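Local coordinates for protein CofB (Escherichia coli, PDB 5AX6) that serves as a trimeric minor pilin of the CFA/III type IVb pilus of enterotoxigenic bacteria, probably taking part in pilus assembly, at residues Ser68-Ala71 / Ser72-Ile75; Ser117-Asp120 / Leu121-Asp124; Leu195-Ser199 / Gly200-Thr204. All coordinates share one frame; numbering follows the deposited sequence.

All three contacts are local, within the pilin domain, and they follow one another along the chain, neither nesting nor crossing. Contact 1 closes first, where the loop after strand 37-42 folds back on itself just before the short strand 75-76. Contact 2 comes next, on the run into strand 121-130, which pairs with 75-76 in the antiparallel sheet. Contact 3 closes the hairpin of strands 194-198 and 201-202, the latter being the outermost strand at the far border of that sheet. Their centres lie about 20 to 24 Å apart with no direct touch; the shared sheet, with 75-76 at one border and 201-202 at the other, is what links them.

Contact 1 of 3, residues Ser68-Ala71 / Ser72-Ile75; sequences STNA and SEFI
The S68 hydroxyl meets the E73 carboxylate in the first of two polar clusters that, with one aromatic contact, shape the turn S68-F74. OG works in both directions, accepting from N of N70, an ST turn, and donating to OE1 of E73 over a very short 2.5 Å. With CG anti to the backbone N (chi1 -173°), the N70 side chain brings its amide to E73, stacked on the carboxylate with the planes 20° apart. The second cluster gathers on N70. Its OD1 is gripped by S72 OG at 2.8 Å and by S72 N at 2.9 Å, both from the same face of the amide plane. Its backbone O likewise takes two bonds, from E73 N at 2.8 Å, above the carbonyl plane, and from F74 N at 3.1 Å, nearly in line with C=O. The aromatic contact is CH-pi: A71 CA lies over a face of the F74 ring, 3.8 Å from its centroid, while T69 C meets the ring edge. R125 makes a cation-pi contact with F74 and also bonds S68 O. The two bonds to OD1 fix the rotation of the N70 amide, those to its backbone O hold the turn, and the S68 hydroxyl couples the E73 carboxylate to the backbone.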
# COMPACT_ATOMS: atom_id res chain seq x y z
N SER A 68 27.66 -16.44 -39.03
CA SER A 68 27.42 -15.85 -40.35
C SER A 68 28.65 -15.12 -40.90
O SER A 68 29.44 -14.57 -40.15
CB SER A 68 26.24 -14.88 -40.27
OG SER A 68 26.01 -14.28 -41.53
N THR A 69 28.79 -15.12 -42.23
CA THR A 69 29.85 -14.37 -42.89
C THR A 69 29.26 -13.29 -43.78
O THR A 69 29.96 -12.66 -44.56
CB THR A 69 30.72 -15.27 -43.78
OG1 THR A 69 29.89 -15.89 -44.77
CG2 THR A 69 31.40 -16.35 -42.94
N ASN A 70 27.95 -13.09 -43.65
CA ASN A 70 27.18 -12.27 -44.59
C ASN A 70 26.76 -10.96 -43.91
O ASN A 70 26.09 -10.98 -42.89
CB ASN A 70 25.97 -13.10 -45.06
CG ASN A 70 25.16 -12.42 -46.16
OD1 ASN A 70 25.04 -11.20 -46.19
ND2 ASN A 70 24.60 -13.23 -47.05
N ALA A 71 27.17 -9.81 -44.47
CA ALA A 71 26.96 -8.53 -43.80
C ALA A 71 25.50 -8.08 -43.79
O ALA A 71 25.14 -7.10 -43.13
CB ALA A 71 27.83 -7.45 -44.44
N SER A 72 24.67 -8.79 -44.55
CA SER A 72 23.24 -8.56 -44.52
C SER A 72 22.57 -9.44 -43.47
O SER A 72 21.36 -9.39 -43.27
CB SER A 72 22.62 -8.83 -45.89
OG SER A 72 22.45 -10.22 -46.09
N GLU A 73 23.37 -10.27 -42.80
CA GLU A 73 22.87 -11.13 -41.73
C GLU A 73 23.34 -10.63 -40.37
O GLU A 73 22.53 -10.33 -39.50
CB GLU A 73 23.30 -12.59 -41.96
CG GLU A 73 22.69 -13.16 -43.23
CD GLU A 73 23.17 -14.57 -43.54
OE1 GLU A 73 24.10 -15.06 -42.86
OE2 GLU A 73 22.62 -15.16 -44.50
N PHE A 74 24.65 -10.52 -40.19
CA PHE A 74 25.13 -9.89 -38.97
C PHE A 74 25.02 -8.38 -39.10
O PHE A 74 24.73 -7.85 -40.18
CB PHE A 74 26.57 -10.32 -38.63
CG PHE A 74 27.61 -9.87 -39.61
CD1 PHE A 74 28.12 -8.58 -39.58
CD2 PHE A 74 28.14 -10.77 -40.54
CE1 PHE A 74 29.11 -8.18 -40.47
CE2 PHE A 74 29.13 -10.37 -41.43
CZ PHE A 74 29.62 -9.08 -41.40
N ILE A 75 25.23 -7.69 -37.99
CA ILE A 75 25.16 -6.23 -37.98
C ILE A 75 26.53 -5.67 -37.62
O ILE A 75 27.04 -5.91 -36.53
CB ILE A 75 24.10 -5.76 -36.97
CG1 ILE A 75 22.71 -6.20 -37.46
CG2 ILE A 75 24.14 -4.23 -36.80
CD1 ILE A 75 21.59 -5.87 -36.45

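Contact 2 of 3, residues Ser117-Asp120 / Leu121-Asp124; sequences SNSD and LKID
K122 reaches back along the chain to S117, laying its aliphatic stem across the bend that leads into strand 121-130. CG stands anti to the carbonyl carbon (chi1 -60°), and beyond it the chain is fully extended, which carries the amine from the start of the strand to a residue five positions earlier. From CB the path leads to CG, which comes up against two oxygens of S119, 3.6 Å from the backbone O and 3.7 Å from OG. CD continues past S119 O at 3.9 Å. CE then lies between carbonyls, 3.2 Å from S117 O and 3.4 Å from S119 O. At the tip NZ donates to S117 O over 2.9 Å, coming from above the carbonyl plane (44° out of it), and sits 3.4 Å from N118 CA. With an alanine here, S117 O would probably lose this charged donor and the backbone of the bend its cover of methylenes. A second bond spans the same bend: S119 OG donates to L121 O at 2.8 Å, also from above that carbonyl's plane. On the buried side L121 packs on L14 of helix 4-25 and on L146 and F148 of strand 139-148, whereas K122 bonds through its backbone to T147. A loop running into a strand of the antiparallel sheet that packs on the long N-terminal helix, as here, belongs to the type IV pilin fold.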
# COMPACT_ATOMS: atom_id res chain seq x y z
N SER A 117 35.75 4.70 -27.43
CA SER A 117 36.24 5.20 -28.71
C SER A 117 37.60 4.59 -29.05
O SER A 117 37.89 4.32 -30.21
CB SER A 117 36.33 6.73 -28.71
OG SER A 117 37.28 7.18 -27.77
N ASN A 118 38.44 4.36 -28.04
CA ASN A 118 39.72 3.70 -28.30
C ASN A 118 40.16 2.75 -27.20
O ASN A 118 41.36 2.61 -26.93
CB ASN A 118 40.82 4.74 -28.55
CG ASN A 118 40.80 5.87 -27.52
OD1 ASN A 118 40.24 5.72 -26.43
ND2 ASN A 118 41.41 6.99 -27.88
N SER A 119 39.21 2.07 -26.57
CA SER A 119 39.52 1.09 -25.54
C SER A 119 40.07 -0.18 -26.17
O SER A 119 39.86 -0.43 -27.36
CB SER A 119 38.29 0.78 -24.69
OG SER A 119 37.19 0.46 -25.51
N ASP A 120 40.75 -0.98 -25.37
CA ASP A 120 41.34 -2.23 -25.85
C ASP A 120 40.28 -3.24 -26.27
O ASP A 120 40.54 -4.15 -27.06
CB ASP A 120 42.24 -2.83 -24.77
CG ASP A 120 43.56 -2.08 -24.61
OD1 ASP A 120 43.92 -1.30 -25.52
OD2 ASP A 120 44.23 -2.27 -23.58
N LEU A 121 39.07 -3.06 -25.74
CA LEU A 121 37.97 -3.97 -26.01
C LEU A 121 36.77 -3.16 -26.49
O LEU A 121 36.35 -2.21 -25.83
CB LEU A 121 37.62 -4.77 -24.75
CG LEU A 121 36.83 -6.07 -24.87
CD1 LEU A 121 37.54 -7.09 -25.75
CD2 LEU A 121 36.56 -6.65 -23.49
N LYS A 122 36.23 -3.54 -27.65
CA LYS A 122 35.12 -2.83 -28.29
C LYS A 122 34.13 -3.80 -28.90
O LYS A 122 34.50 -4.88 -29.32
CB LYS A 122 35.63 -1.91 -29.40
CG LYS A 122 36.61 -0.84 -28.96
CD LYS A 122 37.11 -0.07 -30.17
CE LYS A 122 37.96 1.12 -29.73
NZ LYS A 122 38.83 1.62 -30.84
N ILE A 123 32.87 -3.39 -29.01
CA ILE A 123 31.91 -4.20 -29.76
C ILE A 123 32.13 -4.02 -31.26
O ILE A 123 32.05 -2.91 -31.78
CB ILE A 123 30.46 -3.84 -29.42
CG1 ILE A 123 30.21 -4.05 -27.93
CG2 ILE A 123 29.49 -4.68 -30.27
CD1 ILE A 123 28.92 -3.42 -27.41
N ASP A 124 32.42 -5.12 -31.95
CA ASP A 124 32.75 -5.06 -33.37
C ASP A 124 31.57 -5.44 -34.26
O ASP A 124 31.49 -5.06 -35.43
CB ASP A 124 33.93 -6.00 -33.66
CG ASP A 124 34.56 -5.74 -35.01
OD1 ASP A 124 34.82 -4.55 -35.33
OD2 ASP A 124 34.77 -6.71 -35.76

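Contact 3 of 3, residues Leu195-Ser199 / Gly200-Thr204; sequences LTTIS and GKPLT
A beta hairpin with a type I' turn at I198-K201 joins strands 194-198 and 201-202, the latter an outermost strand of the pilin-domain sheet. I198 and K201 form the hydrogen-bonded pair next to the turn: I198 N meets K201 O at 2.9 Å, and K201 N returns to I198 O at 3.0 Å. Both turn residues, S199 and G200, have positive phi (54° and 79°). T197 and P202 follow as a non-hydrogen-bonded pair, with T197 CA 3.3 Å from K201 O in a CA-H...O contact. One step further, T196 O takes L203 N at 2.8 Å and also receives the CA-H of P202.

Side chains meet on both faces. The L195 side chain crosses that of P202 at a slant, CD1 touching CB at 3.9 Å with CG close behind, and Y181 of strand 179-185 packs on both residues. On the other face, L203 carries CG anti to its backbone N (chi1 179°) and forks between two partners: CD1 meets CG1 of I198 at 4.0 Å, while CD2 runs alongside CG2 of T196, 3.9 Å away. L208 and N211 of helix 208-211 touch L203 there, and the hydroxyl of T196 is taken up by E184. P202 falls in the non-hydrogen-bonded pair, so its missing N-H costs this pairing no bond; the donors are I198, K201 and L203, with apolar contacts on both faces adding to the hold.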
# COMPACT_ATOMS: atom_id res chain seq x y z
N LEU A 195 34.47 -19.14 -34.77
CA LEU A 195 34.74 -19.76 -33.48
C LEU A 195 36.16 -20.33 -33.44
O LEU A 195 36.59 -21.02 -34.36
CB LEU A 195 33.72 -20.86 -33.18
CG LEU A 195 32.28 -20.40 -33.05
CD1 LEU A 195 31.35 -21.60 -32.92
CD2 LEU A 195 32.14 -19.49 -31.83
N THR A 196 36.89 -20.01 -32.39
CA THR A 196 38.17 -20.67 -32.15
C THR A 196 37.88 -22.12 -31.79
O THR A 196 36.91 -22.39 -31.07
CB THR A 196 38.95 -19.96 -31.03
OG1 THR A 196 39.34 -18.66 -31.48
CG2 THR A 196 40.19 -20.77 -30.64
N THR A 197 38.67 -23.06 -32.31
CA THR A 197 38.43 -24.47 -32.01
C THR A 197 39.68 -25.18 -31.48
O THR A 197 40.81 -24.79 -31.80
CB THR A 197 37.95 -25.27 -33.24
OG1 THR A 197 38.91 -25.14 -34.30
CG2 THR A 197 36.57 -24.80 -33.73
N ILE A 198 39.45 -26.20 -30.67
CA ILE A 198 40.48 -27.10 -30.16
C ILE A 198 40.10 -28.50 -30.61
O ILE A 198 39.12 -29.07 -30.11
CB ILE A 198 40.59 -27.05 -28.63
CG1 ILE A 198 40.90 -25.63 -28.14
CG2 ILE A 198 41.63 -28.04 -28.13
CD1 ILE A 198 42.17 -25.06 -28.69
N SER A 199 40.85 -29.06 -31.55
CA SER A 199 40.49 -30.35 -32.13
C SER A 199 39.07 -30.33 -32.67
O SER A 199 38.30 -31.27 -32.46
CB SER A 199 40.65 -31.47 -31.11
OG SER A 199 42.02 -31.69 -30.81
N GLY A 200 38.72 -29.24 -33.35
CA GLY A 200 37.43 -29.12 -34.00
C GLY A 200 36.30 -28.77 -33.05
O GLY A 200 35.14 -28.68 -33.46
N LYS A 201 36.63 -28.58 -31.78
CA LYS A 201 35.62 -28.27 -30.78
C LYS A 201 35.67 -26.79 -30.41
O LYS A 201 36.69 -26.33 -29.89
CB LYS A 201 35.82 -29.13 -29.53
CG LYS A 201 34.70 -28.99 -28.51
CD LYS A 201 35.08 -29.62 -27.17
CE LYS A 201 34.02 -29.33 -26.10
NZ LYS A 201 34.40 -29.87 -24.77
N PRO A 202 34.58 -26.05 -30.68
CA PRO A 202 34.57 -24.61 -30.38
C PRO A 202 34.95 -24.35 -28.93
O PRO A 202 34.52 -25.07 -28.04
CB PRO A 202 33.12 -24.21 -30.67
CG PRO A 202 32.68 -25.18 -31.72
CD PRO A 202 33.34 -26.49 -31.35
N LEU A 203 35.76 -23.32 -28.73
CA LEU A 203 36.37 -23.04 -27.43
C LEU A 203 35.56 -22.03 -26.62
O LEU A 203 35.44 -20.86 -27.00
CB LEU A 203 37.80 -22.52 -27.63
CG LEU A 203 38.61 -22.14 -26.39
CD1 LEU A 203 38.88 -23.36 -25.52
CD2 LEU A 203 39.91 -21.47 -26.78
N THR A 204 35.00 -22.50 -25.51
CA THR A 204 34.28 -21.61 -24.60
C THR A 204 35.27 -21.04 -23.62
O THR A 204 36.35 -21.61 -23.44
CB THR A 204 33.17 -22.33 -23.83
OG1 THR A 204 33.77 -23.32 -22.99
CG2 THR A 204 32.20 -22.99 -24.79